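Local coordinates for PtLCIB4 H88A mutant (Phaeodactylum tricornutum, PDB 5B5Z), which probably catalyses the reversible hydration of carbon dioxide to bicarbonate at a zinc site, as a beta-carbonic anhydrase of the LCIB family, at residues N31-L42 and P66-Y75; M191-L199 and L209-L220. One frame throughout, in Å; residues are numbered along the deposited sequence.

Interaction 1: N31-L42 and P66-Y75; sequences NAELVAMVSKRL and PLEQDFGEVY
Val35 lays its CG2 methyl over the middle of one Phe71 ring face, 3.8 Å from the centroid and almost on the ring normal: a CH-pi contact. At the ring's edge Leu34 CD2 approaches Phe71 CE2 (3.7 Å) and Val38 CG1 approaches CE1. The second Val35 methyl, CG1, meets Val74 CG2 at 3.6 Å, while Leu34 CD2 also touches Leu67 CD1. An alanine at Phe71 removes the ring under Val35 CG2 and would probably leave a gap between Leu34, Val35 and Val38. This apolar seam joins two neighbouring helices that cover one face of the central mixed sheet of the alpha/beta fold. Their axes come within 10.0 Å and cross at -35°; Phe71 also rests on Ile111 and Leu34 on Phe256, both in strands of that sheet. Among polar groups, Asn31 ND2 donates to Asp70 OD2 (3.0 Å, 157° at the hydrogen); the acceptor lies close to the amide plane, but the donor meets OD2 on its anti side, somewhat out of the carboxylate plane. Ser39 chi1 (59°) turns OG back to Val35 O at 2.7 Å; its CB lies beside Tyr75 OH. That hydroxyl donates to a water, which in turn donates to Ser39 O.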
loop_
_atom_site.group_PDB
_atom_site.type_symbol
_atom_site.label_atom_id
_atom_site.label_comp_id
_atom_site.label_asym_id
_atom_site.label_seq_id
_atom_site.Cartn_x
_atom_site.Cartn_y
_atom_site.Cartn_z
ATOM N N ASN A 31 13.156 13.175 -8.624
ATOM C CA ASN A 31 11.747 12.858 -8.816
ATOM C C ASN A 31 11.107 13.748 -9.877
ATOM O O ASN A 31 10.379 13.265 -10.743
ATOM C CB ASN A 31 10.984 12.996 -7.510
ATOM C CG ASN A 31 11.082 11.762 -6.644
ATOM O OD1 ASN A 31 12.025 10.976 -6.770
ATOM N ND2 ASN A 31 10.089 11.567 -5.774
ATOM N N ALA A 32 11.417 15.037 -9.830
ATOM C CA ALA A 32 10.837 15.973 -10.781
ATOM C C ALA A 32 11.272 15.656 -12.213
ATOM O O ALA A 32 10.453 15.647 -13.136
ATOM C CB ALA A 32 11.210 17.412 -10.404
ATOM N N GLU A 33 12.560 15.377 -12.398
ATOM C CA GLU A 33 13.064 14.985 -13.708
ATOM C C GLU A 33 12.404 13.712 -14.211
ATOM O O GLU A 33 12.089 13.588 -15.385
ATOM C CB GLU A 33 14.588 14.794 -13.660
ATOM C CG GLU A 33 15.360 16.112 -13.541
ATOM C CD GLU A 33 16.823 15.928 -13.130
ATOM O OE1 GLU A 33 17.238 14.789 -12.809
ATOM O OE2 GLU A 33 17.566 16.938 -13.124
ATOM N N LEU A 34 12.228 12.750 -13.316
ATOM C CA LEU A 34 11.596 11.487 -13.682
ATOM C C LEU A 34 10.157 11.683 -14.175
ATOM O O LEU A 34 9.764 11.184 -15.229
ATOM C CB LEU A 34 11.610 10.532 -12.488
ATOM C CG LEU A 34 10.846 9.220 -12.703
ATOM C CD1 LEU A 34 11.601 8.323 -13.673
ATOM C CD2 LEU A 34 10.621 8.522 -11.362
ATOM N N VAL A 35 9.356 12.376 -13.381
ATOM C CA VAL A 35 7.958 12.551 -13.729
ATOM C C VAL A 35 7.821 13.352 -15.026
ATOM O O VAL A 35 7.011 13.013 -15.888
ATOM C CB VAL A 35 7.196 13.216 -12.591
ATOM C CG1 VAL A 35 5.753 13.541 -13.020
ATOM C CG2 VAL A 35 7.185 12.278 -11.384
ATOM N N ALA A 36 8.646 14.383 -15.177
ATOM C CA ALA A 36 8.641 15.177 -16.403
ATOM C C ALA A 36 8.977 14.321 -17.619
ATOM O O ALA A 36 8.279 14.356 -18.636
ATOM C CB ALA A 36 9.614 16.337 -16.283
ATOM N N MET A 37 10.032 13.520 -17.498
ATOM C CA MET A 37 10.476 12.673 -18.593
ATOM C C MET A 37 9.441 11.609 -18.962
ATOM O O MET A 37 9.132 11.409 -20.136
ATOM C CB MET A 37 11.806 12.003 -18.236
ATOM C CG MET A 37 12.315 11.135 -19.344
ATOM S SD MET A 37 13.543 9.917 -18.824
ATOM C CE MET A 37 12.538 8.742 -17.890
ATOM N N VAL A 38 8.886 10.935 -17.960
ATOM C CA VAL A 38 7.950 9.860 -18.234
ATOM C C VAL A 38 6.643 10.403 -18.837
ATOM O O VAL A 38 6.120 9.853 -19.806
ATOM C CB VAL A 38 7.637 9.051 -16.955
ATOM C CG1 VAL A 38 6.480 8.096 -17.201
ATOM C CG2 VAL A 38 8.883 8.285 -16.504
ATOM N N SER A 39 6.130 11.480 -18.260
ATOM C CA SER A 39 4.855 12.027 -18.714
ATOM C C SER A 39 5.013 12.609 -20.117
ATOM O O SER A 39 4.129 12.447 -20.946
ATOM C CB SER A 39 4.322 13.083 -17.742
ATOM O OG SER A 39 5.217 14.165 -17.571
ATOM N N LYS A 40 6.150 13.249 -20.394
ATOM C CA LYS A 40 6.386 13.783 -21.738
ATOM C C LYS A 40 6.413 12.672 -22.775
ATOM O O LYS A 40 5.797 12.786 -23.830
ATOM C CB LYS A 40 7.696 14.571 -21.793
ATOM C CG LYS A 40 8.001 15.163 -23.175
ATOM C CD LYS A 40 9.354 15.859 -23.192
ATOM C CE LYS A 40 9.507 16.755 -24.414
ATOM N NZ LYS A 40 10.531 17.815 -24.174
ATOM N N ARG A 41 7.125 11.590 -22.475
ATOM C CA ARG A 41 7.214 10.480 -23.406
ATOM C C ARG A 41 5.864 9.799 -23.609
ATOM O O ARG A 41 5.445 9.566 -24.736
ATOM C CB ARG A 41 8.255 9.462 -22.922
ATOM C CG ARG A 41 8.376 8.229 -23.804
ATOM C CD ARG A 41 8.759 8.597 -25.232
ATOM N NE ARG A 41 9.962 9.423 -25.270
ATOM C CZ ARG A 41 11.186 8.950 -25.478
ATOM N NH1 ARG A 41 11.375 7.652 -25.667
ATOM N NH2 ARG A 41 12.226 9.776 -25.497
ATOM N N LEU A 42 5.162 9.489 -22.522
ATOM C CA LEU A 42 3.919 8.750 -22.665
ATOM C C LEU A 42 2.798 9.590 -23.294
ATOM O O LEU A 42 1.865 9.034 -23.875
ATOM C CB LEU A 42 3.487 8.196 -21.306
ATOM C CG LEU A 42 4.406 7.104 -20.738
ATOM C CD1 LEU A 42 3.825 6.660 -19.406
ATOM C CD2 LEU A 42 4.525 5.916 -21.687
ATOM N N PRO A 66 6.684 10.133 -1.336
ATOM C CA PRO A 66 6.832 11.278 -2.256
ATOM C C PRO A 66 6.777 10.933 -3.744
ATOM O O PRO A 66 6.255 11.716 -4.539
ATOM C CB PRO A 66 8.212 11.830 -1.891
ATOM C CG PRO A 66 8.361 11.487 -0.451
ATOM C CD PRO A 66 7.767 10.120 -0.332
ATOM N N LEU A 67 7.286 9.767 -4.114
ATOM C CA LEU A 67 7.261 9.335 -5.505
ATOM C C LEU A 67 5.827 9.083 -5.987
ATOM O O LEU A 67 5.461 9.464 -7.100
ATOM C CB LEU A 67 8.121 8.075 -5.673
ATOM C CG LEU A 67 8.256 7.526 -7.095
ATOM C CD1 LEU A 67 8.782 8.573 -8.039
ATOM C CD2 LEU A 67 9.124 6.274 -7.117
ATOM N N GLU A 68 5.020 8.459 -5.140
ATOM C CA GLU A 68 3.614 8.241 -5.452
ATOM C C GLU A 68 2.873 9.559 -5.589
ATOM O O GLU A 68 2.042 9.712 -6.488
ATOM C CB GLU A 68 2.944 7.386 -4.374
ATOM C CG GLU A 68 3.602 6.035 -4.208
ATOM C CD GLU A 68 2.870 5.157 -3.216
ATOM O OE1 GLU A 68 2.328 5.713 -2.231
ATOM O OE2 GLU A 68 2.812 3.923 -3.445
ATOM N N GLN A 69 3.161 10.493 -4.684
ATOM C CA GLN A 69 2.529 11.809 -4.726
ATOM C C GLN A 69 2.909 12.562 -5.997
ATOM O O GLN A 69 2.061 13.197 -6.620
ATOM C CB GLN A 69 2.903 12.626 -3.495
ATOM C CG GLN A 69 2.247 12.122 -2.219
ATOM C CD GLN A 69 2.737 12.862 -0.991
ATOM O OE1 GLN A 69 3.524 13.807 -1.094
ATOM N NE2 GLN A 69 2.261 12.450 0.181
ATOM N N ASP A 70 4.171 12.473 -6.398
ATOM C CA ASP A 70 4.625 13.211 -7.578
ATOM C C ASP A 70 3.981 12.701 -8.875
ATOM O O ASP A 70 3.554 13.485 -9.730
ATOM C CB ASP A 70 6.148 13.154 -7.676
ATOM C CG ASP A 70 6.835 13.942 -6.575
ATOM O OD1 ASP A 70 6.186 14.807 -5.942
ATOM O OD2 ASP A 70 8.040 13.698 -6.335
ATOM N N PHE A 71 3.872 11.385 -9.028
ATOM C CA PHE A 71 3.143 10.849 -10.177
ATOM C C PHE A 71 1.635 11.062 -10.042
ATOM O O PHE A 71 0.933 11.197 -11.037
ATOM C CB PHE A 71 3.446 9.353 -10.363
ATOM C CG PHE A 71 4.665 9.088 -11.202
ATOM C CD1 PHE A 71 4.639 9.315 -12.574
ATOM C CD2 PHE A 71 5.832 8.609 -10.635
ATOM C CE1 PHE A 71 5.748 9.074 -13.360
ATOM C CE2 PHE A 71 6.945 8.370 -11.426
ATOM C CZ PHE A 71 6.904 8.610 -12.788
ATOM N N GLY A 72 1.156 11.051 -8.806
ATOM C CA GLY A 72 -0.259 11.232 -8.526
ATOM C C GLY A 72 -0.735 12.615 -8.920
ATOM O O GLY A 72 -1.889 12.796 -9.317
ATOM N N GLU A 73 0.155 13.594 -8.836
ATOM C CA GLU A 73 -0.197 14.939 -9.315
ATOM C C GLU A 73 -0.519 14.966 -10.803
ATOM O O GLU A 73 -1.304 15.813 -11.257
ATOM C CB GLU A 73 0.926 15.930 -9.014
ATOM C CG GLU A 73 1.110 16.191 -7.547
ATOM C CD GLU A 73 2.274 17.121 -7.248
ATOM O OE1 GLU A 73 3.073 17.423 -8.173
ATOM O OE2 GLU A 73 2.390 17.540 -6.074
ATOM N N VAL A 74 0.076 14.048 -11.564
ATOM C CA VAL A 74 -0.133 13.981 -13.003
ATOM C C VAL A 74 -1.287 13.043 -13.359
ATOM O O VAL A 74 -2.121 13.370 -14.201
ATOM C CB VAL A 74 1.163 13.527 -13.745
ATOM C CG1 VAL A 74 0.902 13.369 -15.243
ATOM C CG2 VAL A 74 2.300 14.522 -13.501
ATOM N N TYR A 75 -1.362 11.881 -12.713
ATOM C CA TYR A 75 -2.291 10.851 -13.178
ATOM C C TYR A 75 -3.413 10.504 -12.197
ATOM O O TYR A 75 -4.259 9.663 -12.503
ATOM C CB TYR A 75 -1.519 9.571 -13.532
ATOM C CG TYR A 75 -0.533 9.762 -14.662
ATOM C CD1 TYR A 75 -0.964 9.939 -15.975
ATOM C CD2 TYR A 75 0.841 9.777 -14.417
ATOM C CE1 TYR A 75 -0.054 10.114 -17.017
ATOM C CE2 TYR A 75 1.758 9.944 -15.450
ATOM C CZ TYR A 75 1.305 10.114 -16.749
ATOM O OH TYR A 75 2.217 10.286 -17.766
HETATM O O HOH W 1 1.379 11.358 -20.003
#

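Interaction 2: M191-L199 and L209-L220; sequences MLRPYAATL and LPVSVYDAQQKL
Tyr195 and Asp215 are brought together by their first torsions: the tyrosine CG stands anti to its carbonyl carbon (chi1 -58°) and aims the ring at the long helix, while the aspartate CG, anti to the backbone N (chi1 -169°), swings the carboxylate to the phenol. The arrangement is helix-helix packing: helices 183-192 and 196-201, joined through a 3-10 turn, lie against helix 205-228; Tyr195 occupies the N-cap position of the second. Its OH donates to Asp215 OD2 in the ring plane, with the carboxylate turned steeply to the ring; the modelled separation is very short, so its exact value is doubtful. The ring lies against the helix, with CE1 3.8 Å from Ala216 CB, CD2 3.8 Å from Ser212 CB, and Ser212 O over one face toward the rim. Apolar contacts continue at both ends. Leu209 CD1 meets Leu192 CD2 at 3.9 Å and Leu199 CD2 at 4.1 Å, and Met191 sets SD against Leu220 CD2 (3.7 Å). Pro180 and Leu181 of the second subunit pack on Met191 and Leu220, respectively. Lys219 comes from the opposite direction to Tyr195: its NZ donates to Tyr195 OH at 3.0 Å and makes a salt bridge to Asp215 OD2 at 3.4 Å.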
loop_
_atom_site.group_PDB
_atom_site.type_symbol
_atom_site.label_atom_id
_atom_site.label_comp_id
_atom_site.label_asym_id
_atom_site.label_seq_id
_atom_site.Cartn_x
_atom_site.Cartn_y
_atom_site.Cartn_z
ATOM N N MET A 191 12.621 -14.540 -2.001
ATOM C CA MET A 191 13.025 -13.998 -3.286
ATOM C C MET A 191 14.459 -13.442 -3.295
ATOM O O MET A 191 15.069 -13.306 -4.362
ATOM C CB MET A 191 12.003 -12.954 -3.737
ATOM C CG MET A 191 10.739 -13.654 -4.235
ATOM S SD MET A 191 9.442 -12.596 -4.878
ATOM C CE MET A 191 8.476 -12.268 -3.397
ATOM N N LEU A 192 15.016 -13.182 -2.115
ATOM C CA LEU A 192 16.384 -12.683 -2.000
ATOM C C LEU A 192 17.401 -13.814 -1.867
ATOM O O LEU A 192 18.603 -13.606 -2.052
ATOM C CB LEU A 192 16.492 -11.744 -0.799
ATOM C CG LEU A 192 17.343 -10.487 -0.916
ATOM C CD1 LEU A 192 17.277 -9.891 -2.323
ATOM C CD2 LEU A 192 16.839 -9.472 0.109
ATOM N N ARG A 193 16.914 -15.003 -1.533
ATOM C CA ARG A 193 17.802 -16.151 -1.329
ATOM C C ARG A 193 18.706 -16.448 -2.537
ATOM O O ARG A 193 19.883 -16.751 -2.345
ATOM C CB ARG A 193 16.981 -17.389 -0.946
ATOM C CG ARG A 193 17.824 -18.526 -0.372
ATOM C CD ARG A 193 16.992 -19.506 0.457
ATOM N NE ARG A 193 16.471 -18.902 1.686
ATOM C CZ ARG A 193 15.175 -18.711 1.930
ATOM N NH1 ARG A 193 14.268 -19.088 1.038
ATOM N NH2 ARG A 193 14.784 -18.151 3.070
ATOM N N PRO A 194 18.187 -16.334 -3.782
ATOM C CA PRO A 194 19.103 -16.557 -4.914
ATOM C C PRO A 194 20.282 -15.586 -4.986
ATOM O O PRO A 194 21.282 -15.884 -5.652
ATOM C CB PRO A 194 18.193 -16.372 -6.134
ATOM C CG PRO A 194 16.865 -16.753 -5.662
ATOM C CD PRO A 194 16.785 -16.277 -4.237
ATOM N N TYR A 195 20.167 -14.442 -4.315
ATOM C CA TYR A 195 21.191 -13.405 -4.364
ATOM C C TYR A 195 22.151 -13.447 -3.176
ATOM O O TYR A 195 22.924 -12.515 -2.964
ATOM C CB TYR A 195 20.527 -12.023 -4.439
ATOM C CG TYR A 195 19.614 -11.884 -5.624
ATOM C CD1 TYR A 195 18.291 -12.307 -5.564
ATOM C CD2 TYR A 195 20.084 -11.361 -6.819
ATOM C CE1 TYR A 195 17.457 -12.205 -6.656
ATOM C CE2 TYR A 195 19.257 -11.251 -7.924
ATOM C CZ TYR A 195 17.948 -11.674 -7.836
ATOM O OH TYR A 195 17.120 -11.571 -8.926
ATOM N N ALA A 196 22.111 -14.527 -2.402
ATOM C CA ALA A 196 22.898 -14.587 -1.168
ATOM C C ALA A 196 24.413 -14.487 -1.410
ATOM O O ALA A 196 25.110 -13.784 -0.683
ATOM C CB ALA A 196 22.572 -15.857 -0.401
ATOM N N ALA A 197 24.917 -15.186 -2.423
ATOM C CA ALA A 197 26.343 -15.110 -2.751
ATOM C C ALA A 197 26.736 -13.685 -3.139
ATOM O O ALA A 197 27.717 -13.143 -2.627
ATOM C CB ALA A 197 26.688 -16.086 -3.876
ATOM N N THR A 198 25.948 -13.078 -4.026
ATOM C CA THR A 198 26.200 -11.711 -4.477
ATOM C C THR A 198 26.291 -10.747 -3.303
ATOM O O THR A 198 27.186 -9.902 -3.231
ATOM C CB THR A 198 25.094 -11.217 -5.430
ATOM O OG1 THR A 198 25.002 -12.093 -6.560
ATOM C CG2 THR A 198 25.378 -9.790 -5.893
ATOM N N LEU A 199 25.345 -10.878 -2.381
ATOM C CA LEU A 199 25.271 -9.985 -1.238
ATOM C C LEU A 199 26.417 -10.195 -0.254
ATOM O O LEU A 199 26.953 -9.238 0.303
ATOM C CB LEU A 199 23.934 -10.167 -0.528
ATOM C CG LEU A 199 22.703 -9.772 -1.339
ATOM C CD1 LEU A 199 21.450 -10.154 -0.567
ATOM C CD2 LEU A 199 22.712 -8.283 -1.690
ATOM N N LEU A 209 22.450 -4.192 -2.351
ATOM C CA LEU A 209 21.153 -4.762 -1.981
ATOM C C LEU A 209 19.959 -4.221 -2.793
ATOM O O LEU A 209 19.189 -5.031 -3.291
ATOM C CB LEU A 209 20.906 -4.566 -0.477
ATOM C CG LEU A 209 19.555 -5.042 0.070
ATOM C CD1 LEU A 209 19.291 -6.514 -0.170
ATOM C CD2 LEU A 209 19.496 -4.699 1.554
ATOM N N PRO A 210 19.805 -2.879 -2.935
ATOM C CA PRO A 210 18.647 -2.424 -3.740
ATOM C C PRO A 210 18.683 -2.876 -5.193
ATOM O O PRO A 210 17.632 -2.997 -5.839
ATOM C CB PRO A 210 18.733 -0.896 -3.660
ATOM C CG PRO A 210 20.184 -0.614 -3.246
ATOM C CD PRO A 210 20.506 -1.740 -2.314
ATOM N N VAL A 211 19.873 -3.141 -5.721
ATOM C CA VAL A 211 19.946 -3.622 -7.087
ATOM C C VAL A 211 19.467 -5.067 -7.165
ATOM O O VAL A 211 18.710 -5.424 -8.062
ATOM C CB VAL A 211 21.370 -3.497 -7.652
ATOM C CG1 VAL A 211 21.421 -4.067 -9.051
ATOM C CG2 VAL A 211 21.792 -2.052 -7.667
ATOM N N SER A 212 19.881 -5.898 -6.208
ATOM C CA SER A 212 19.391 -7.270 -6.131
ATOM C C SER A 212 17.877 -7.324 -5.914
ATOM O O SER A 212 17.184 -8.131 -6.510
ATOM C CB SER A 212 20.098 -8.031 -5.001
ATOM O OG SER A 212 21.498 -8.063 -5.224
ATOM N N VAL A 213 17.365 -6.462 -5.046
ATOM C CA VAL A 213 15.923 -6.423 -4.822
ATOM C C VAL A 213 15.187 -6.038 -6.095
ATOM O O VAL A 213 14.171 -6.651 -6.437
ATOM C CB VAL A 213 15.573 -5.449 -3.690
ATOM C CG1 VAL A 213 14.049 -5.323 -3.539
ATOM C CG2 VAL A 213 16.189 -5.961 -2.377
ATOM N N TYR A 214 15.700 -5.033 -6.799
ATOM C CA TYR A 214 15.060 -4.636 -8.044
ATOM C C TYR A 214 15.059 -5.806 -9.033
ATOM O O TYR A 214 14.064 -6.049 -9.710
ATOM C CB TYR A 214 15.745 -3.418 -8.682
ATOM C CG TYR A 214 15.318 -3.292 -10.126
ATOM C CD1 TYR A 214 14.075 -2.781 -10.440
ATOM C CD2 TYR A 214 16.112 -3.779 -11.160
ATOM C CE1 TYR A 214 13.644 -2.719 -11.726
ATOM C CE2 TYR A 214 15.677 -3.723 -12.467
ATOM C CZ TYR A 214 14.440 -3.188 -12.733
ATOM O OH TYR A 214 13.973 -3.114 -14.025
ATOM N N ASP A 215 16.182 -6.514 -9.139
ATOM C CA ASP A 215 16.249 -7.648 -10.067
ATOM C C ASP A 215 15.200 -8.696 -9.744
ATOM O O ASP A 215 14.557 -9.243 -10.651
ATOM C CB ASP A 215 17.630 -8.305 -10.066
ATOM C CG ASP A 215 17.786 -9.314 -11.206
ATOM O OD1 ASP A 215 17.795 -8.878 -12.381
ATOM O OD2 ASP A 215 17.888 -10.534 -10.940
ATOM N N ALA A 216 15.026 -8.976 -8.450
ATOM C CA ALA A 216 14.024 -9.938 -8.027
ATOM C C ALA A 216 12.611 -9.437 -8.333
ATOM O O ALA A 216 11.747 -10.195 -8.756
ATOM C CB ALA A 216 14.189 -10.238 -6.536
ATOM N N GLN A 217 12.390 -8.143 -8.126
ATOM C CA GLN A 217 11.107 -7.523 -8.416
ATOM C C GLN A 217 10.794 -7.587 -9.897
ATOM O O GLN A 217 9.664 -7.869 -10.286
ATOM C CB GLN A 217 11.094 -6.054 -7.992
ATOM C CG GLN A 217 10.952 -5.789 -6.512
ATOM C CD GLN A 217 10.759 -4.305 -6.225
ATOM O OE1 GLN A 217 10.544 -3.498 -7.140
ATOM N NE2 GLN A 217 10.824 -3.939 -4.951
ATOM N N GLN A 218 11.797 -7.308 -10.718
ATOM C CA GLN A 218 11.557 -7.211 -12.148
ATOM C C GLN A 218 11.073 -8.567 -12.677
ATOM O O GLN A 218 10.170 -8.633 -13.516
ATOM C CB GLN A 218 12.825 -6.730 -12.876
ATOM C CG GLN A 218 12.717 -6.758 -14.398
ATOM C CD GLN A 218 13.162 -8.095 -14.967
ATOM O OE1 GLN A 218 14.221 -8.600 -14.617
ATOM N NE2 GLN A 218 12.340 -8.678 -15.826
ATOM N N LYS A 219 11.654 -9.643 -12.162
ATOM C CA LYS A 219 11.221 -10.983 -12.559
ATOM C C LYS A 219 9.774 -11.271 -12.160
ATOM O O LYS A 219 9.004 -11.849 -12.938
ATOM C CB LYS A 219 12.149 -12.041 -11.941
ATOM C CG LYS A 219 13.563 -11.999 -12.463
ATOM C CD LYS A 219 14.407 -13.119 -11.850
ATOM C CE LYS A 219 15.892 -12.872 -12.011
ATOM N NZ LYS A 219 16.663 -13.714 -11.045
ATOM N N LEU A 220 9.401 -10.883 -10.940
ATOM C CA LEU A 220 8.047 -11.141 -10.461
ATOM C C LEU A 220 7.025 -10.276 -11.195
ATOM O O LEU A 220 5.943 -10.750 -11.559
ATOM C CB LEU A 220 7.966 -10.913 -8.945
ATOM C CG LEU A 220 6.629 -11.203 -8.265
ATOM C CD1 LEU A 220 6.185 -12.624 -8.534
ATOM C CD2 LEU A 220 6.712 -10.978 -6.745
#

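Overall arrangement
From the N terminus, helix 31-43 leads through strand 52-57 and zinc ligand Cys59 to helix 65-75, where interaction 1 closes its loop. The chain then builds strand 107-117, which carries ligand His115, passes Cys139 and helix 140-154, and reaches interaction 2, whose short loop lies between 191-199 and 209-220. The two loops therefore follow in series, neither nesting nor crossing. The centres of interactions 1 and 2 are about 26 Å apart, on opposite sides of the chain's centre. Strand 107-117 lies between them: Tyr75 touches its Leu109, Val213 its Ser114. Interaction 1 ties two helices to one sheet face; interaction 2 anchors the short helices to helix 205-228 on the other. Both touch the second subunit.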